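Local coordinates for transcription factor IWS1 (Saccharomyces cerevisiae, PDB 3NFQ), which takes part in regulating RNA polymerase II transcription, may act during and after recruitment of the TATA-binding protein, and interacts with the polymerase, SPT6 and SPT5, at residues L56-V59 against V60-S64; L31-D34 against T35-R39. All blocks are in the same frame, centred on the assembly; numbering follows the deposited sequence.

Contact 1: residues L56-V59 against V60-S64; sequences LPKV and VSVLS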
# COMPACT_ATOMS: atom_id res chain seq x y z
N LEU A 56 -6.11 1.21 -8.70
CA LEU A 56 -5.15 0.11 -8.47
C LEU A 56 -4.26 -0.29 -9.68
O LEU A 56 -3.06 -0.45 -9.54
CB LEU A 56 -5.89 -1.08 -7.84
CG LEU A 56 -5.05 -2.33 -7.51
CD1 LEU A 56 -4.01 -2.01 -6.38
CD2 LEU A 56 -5.97 -3.47 -7.15
N PRO A 57 -4.86 -0.45 -10.87
CA PRO A 57 -4.06 -0.76 -12.08
C PRO A 57 -2.87 0.18 -12.29
O PRO A 57 -1.79 -0.26 -12.65
CB PRO A 57 -5.07 -0.59 -13.22
CG PRO A 57 -6.41 -0.93 -12.57
CD PRO A 57 -6.30 -0.33 -11.15
N LYS A 58 -3.06 1.46 -12.09
CA LYS A 58 -1.97 2.40 -12.21
C LYS A 58 -0.94 2.23 -11.12
O LYS A 58 0.27 2.32 -11.38
CB LYS A 58 -2.50 3.83 -12.18
CG LYS A 58 -1.45 4.82 -12.59
CD LYS A 58 -2.01 6.22 -12.44
CE LYS A 58 -1.15 7.28 -13.10
NZ LYS A 58 -1.93 8.60 -13.03
N VAL A 59 -1.40 1.95 -9.89
CA VAL A 59 -0.46 1.80 -8.83
C VAL A 59 0.45 0.58 -9.05
O VAL A 59 1.68 0.63 -8.86
CB VAL A 59 -1.23 1.59 -7.50
CG1 VAL A 59 -0.30 1.12 -6.42
CG2 VAL A 59 -1.98 2.88 -7.10
N VAL A 60 -0.17 -0.53 -9.42
CA VAL A 60 0.54 -1.78 -9.73
C VAL A 60 1.51 -1.54 -10.89
O VAL A 60 2.66 -1.95 -10.84
CB VAL A 60 -0.48 -2.87 -10.09
CG1 VAL A 60 0.22 -4.06 -10.82
CG2 VAL A 60 -1.20 -3.37 -8.83
N SER A 61 1.03 -0.89 -11.94
CA SER A 61 1.89 -0.56 -13.08
C SER A 61 3.17 0.20 -12.71
O SER A 61 4.29 -0.24 -13.00
CB SER A 61 1.09 0.23 -14.10
OG SER A 61 1.93 0.54 -15.18
N VAL A 62 3.00 1.32 -12.04
CA VAL A 62 4.12 2.11 -11.52
C VAL A 62 5.00 1.32 -10.59
O VAL A 62 6.23 1.31 -10.77
CB VAL A 62 3.62 3.45 -10.83
CG1 VAL A 62 4.79 4.21 -10.22
CG2 VAL A 62 2.91 4.35 -11.84
N LEU A 63 4.42 0.64 -9.59
CA LEU A 63 5.23 -0.08 -8.62
C LEU A 63 6.04 -1.20 -9.31
O LEU A 63 7.05 -1.63 -8.80
CB LEU A 63 4.39 -0.67 -7.46
CG LEU A 63 3.76 0.26 -6.40
CD1 LEU A 63 2.88 -0.50 -5.42
CD2 LEU A 63 4.86 1.01 -5.60
N SER A 64 5.59 -1.65 -10.49
CA SER A 64 6.24 -2.78 -11.16
C SER A 64 7.42 -2.32 -12.02
O SER A 64 8.18 -3.17 -12.51
CB SER A 64 5.24 -3.49 -12.07
OG SER A 64 5.19 -2.77 -13.29

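Contact 2: residues L31-D34 against T35-R39; sequences LDID and TLNKR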
# COMPACT_ATOMS: atom_id res chain seq x y z
N LEU A 31 -11.56 9.23 0.10
CA LEU A 31 -12.92 9.08 -0.48
C LEU A 31 -13.60 7.76 -0.12
O LEU A 31 -14.79 7.74 0.24
CB LEU A 31 -12.92 9.29 -1.99
CG LEU A 31 -12.56 10.68 -2.47
CD1 LEU A 31 -12.29 10.64 -3.94
CD2 LEU A 31 -13.63 11.71 -2.14
N ASP A 32 -12.86 6.65 -0.23
CA ASP A 32 -13.40 5.34 0.13
C ASP A 32 -13.77 5.25 1.63
O ASP A 32 -14.79 4.69 1.99
CB ASP A 32 -12.39 4.24 -0.25
CG ASP A 32 -12.41 3.93 -1.75
OD1 ASP A 32 -13.24 4.57 -2.44
OD2 ASP A 32 -11.62 3.07 -2.24
N ILE A 33 -12.95 5.82 2.50
CA ILE A 33 -13.35 5.84 3.90
C ILE A 33 -14.70 6.62 4.08
O ILE A 33 -15.59 6.19 4.86
CB ILE A 33 -12.21 6.43 4.79
CG1 ILE A 33 -11.03 5.45 4.93
CG2 ILE A 33 -12.72 6.75 6.22
CD1 ILE A 33 -11.44 4.14 5.55
N ASP A 34 -14.85 7.75 3.38
CA ASP A 34 -16.09 8.51 3.48
C ASP A 34 -17.25 7.65 3.04
O ASP A 34 -18.29 7.61 3.71
CB ASP A 34 -16.04 9.80 2.65
CG ASP A 34 -15.03 10.82 3.17
OD1 ASP A 34 -14.52 10.71 4.31
OD2 ASP A 34 -14.74 11.77 2.39
N THR A 35 -17.08 6.94 1.92
CA THR A 35 -18.14 6.08 1.42
C THR A 35 -18.52 4.94 2.36
O THR A 35 -19.74 4.64 2.58
CB THR A 35 -17.77 5.48 0.07
OG1 THR A 35 -17.64 6.51 -0.90
CG2 THR A 35 -18.78 4.47 -0.40
N LEU A 36 -17.50 4.30 2.92
CA LEU A 36 -17.72 3.24 3.89
C LEU A 36 -18.54 3.78 5.07
O LEU A 36 -19.54 3.17 5.45
CB LEU A 36 -16.39 2.63 4.34
CG LEU A 36 -16.53 1.55 5.46
CD1 LEU A 36 -17.35 0.36 5.03
CD2 LEU A 36 -15.13 1.11 5.87
N ASN A 37 -18.11 4.89 5.65
CA ASN A 37 -18.85 5.52 6.75
C ASN A 37 -20.32 5.83 6.40
O ASN A 37 -21.19 5.62 7.23
CB ASN A 37 -18.16 6.79 7.20
CG ASN A 37 -16.88 6.51 7.91
OD1 ASN A 37 -16.67 5.40 8.39
ND2 ASN A 37 -16.01 7.51 7.98
N LYS A 38 -20.57 6.33 5.19
CA LYS A 38 -21.91 6.54 4.69
C LYS A 38 -22.72 5.24 4.56
O LYS A 38 -23.88 5.17 4.99
CB LYS A 38 -21.81 7.25 3.34
CG LYS A 38 -23.08 7.88 2.83
CD LYS A 38 -22.71 8.93 1.78
CE LYS A 38 -23.92 9.63 1.26
NZ LYS A 38 -23.57 10.58 0.18
N ARG A 39 -22.12 4.20 3.96
CA ARG A 39 -22.77 2.90 3.82
C ARG A 39 -23.15 2.36 5.20
O ARG A 39 -24.22 1.76 5.35
CB ARG A 39 -21.86 1.89 3.11
CG ARG A 39 -22.39 0.46 3.18
CD ARG A 39 -21.35 -0.59 2.80
NE ARG A 39 -21.60 -0.99 1.43
CZ ARG A 39 -22.02 -2.19 1.04
NH1 ARG A 39 -22.22 -3.17 1.91
NH2 ARG A 39 -22.24 -2.40 -0.25
O HOH W 1 -15.63 6.07 -2.58
O HOH W 2 -15.62 9.80 6.82

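Contact 1: residues L56-V59 against V60-S64
Val59 overlaps Leu63 one turn further along helix 51-63: the two side chains lie alongside each other and point the same way, with Val59 CG1 3.7 Å from Leu63 CD1. In Val59 it is CG1 that stands anti to the backbone N (chi1 167°), which leaves this methyl next to the carbonyl carbon and leaning along the helix toward Leu63. Leu63 turns its own CG to the N side instead (chi1 -71°), back over the preceding turn, and CG comes within 3.2 Å of Val59 O. That oxygen also accepts the backbone N-H of Leu63, so the leucine lies close against the peptide that holds its main chain.

A second, looser pair is formed by Leu56 and Val60. Their side chains cross at a slant, and the contact is made by Leu56 CD1 and Val60 CG2 at 4.0 Å. Four successive i to i+4 backbone bonds hold this part of the helix; the one from Val60 N to Leu56 O is almost linear, at 177°. Pro57 has no N-H to give to the turn before it, and the helix is kinked there, yet its carbonyl still takes the N-H of Ser61. Toward the C-terminal end, Ser64 folds its hydroxyl back to Ser61 O, with OG 2.7 Å away, and Ser64 N reaches the same oxygen from the same face.

Val59 and Leu63 face inward, with Trp84 against Val59 and Val81 against Leu63, while Leu102 and Ala105 of helix 96-107 close over them. Val62 packs on Leu21 of helix 10-42. Such i to i+4 aliphatic pairs on the inner face of an amphipathic helix are characteristic of an all-helical bundle, here the conserved central domain of Spn1.

Contact 2: residues L31-D34 against T35-R39
From Leu31 to Lys38 the main chain is regular alpha helix, each carbonyl of residues 31-34 accepting the N-H four positions on, with the Asn37 N to Ile33 O bond at 2.9 Å and close to straight. Around this frame the side chains meet mostly through water. On one flank a single water joins Asp32 to Thr35: it donates to Asp32 OD1 at 2.8 Å and lies 2.7 Å from Thr35 OG1, with a further weak bond to Leu31 O. Thr35 turns OG1 to the side of its backbone N (chi1 -64°), back toward the preceding turn, where the hydroxyl can meet this water.

Another water spans Asp34 and Asn37. It donates to Asp34 OD1 at 2.9 Å and accepts from Asn37 ND2 at 2.6 Å, linking carboxylate and amide across three residues without direct contact between them. The amide of Asn37 also leans back over the previous turn (chi1 -71°), bringing CG to 3.3 Å from Ile33 O. Its ND2 lies 3.8 Å from Ile33 CG2, the one side-chain approach between the two segments. Ile33 and Leu36 turn their hydrocarbon to Leu88.

Both carboxylates have further partners. Asp32 takes the N-H of Gln51 on OD1 and forms a salt bridge through OD2 with Lys52, both at the start of helix 51-63, while Asp34 OD1 also accepts from Gln30. The buried Asp32 is thus gripped by a backbone N-H, a lysine and a water, which would probably favour its ionised form. At the more exposed Asp34, the water and the amide groups of Gln30 and Asn37 form a polar network along the helix surface.

Contact 2 comes first along the chain, in the C-terminal part of the long helix 10-42, and contact 1 follows, almost all of it in helix 51-63. Their centres are 23 Å apart and their nearest atoms about 9 Å, without touching. Contact 1 is the deeper, about 11 Å from the centre of the chain, and is flanked by helices 10-42, 77-85 and 96-107; contact 2 lies at the surface, about 18 Å out. The two helices are nevertheless joined at both places: Val59 and Val62 of contact 1 pack on the earlier part of helix 10-42, whereas Asp32 of contact 2 binds the start of helix 51-63. Helix 10-42 thus combines apolar packing with polar linkage to its successor.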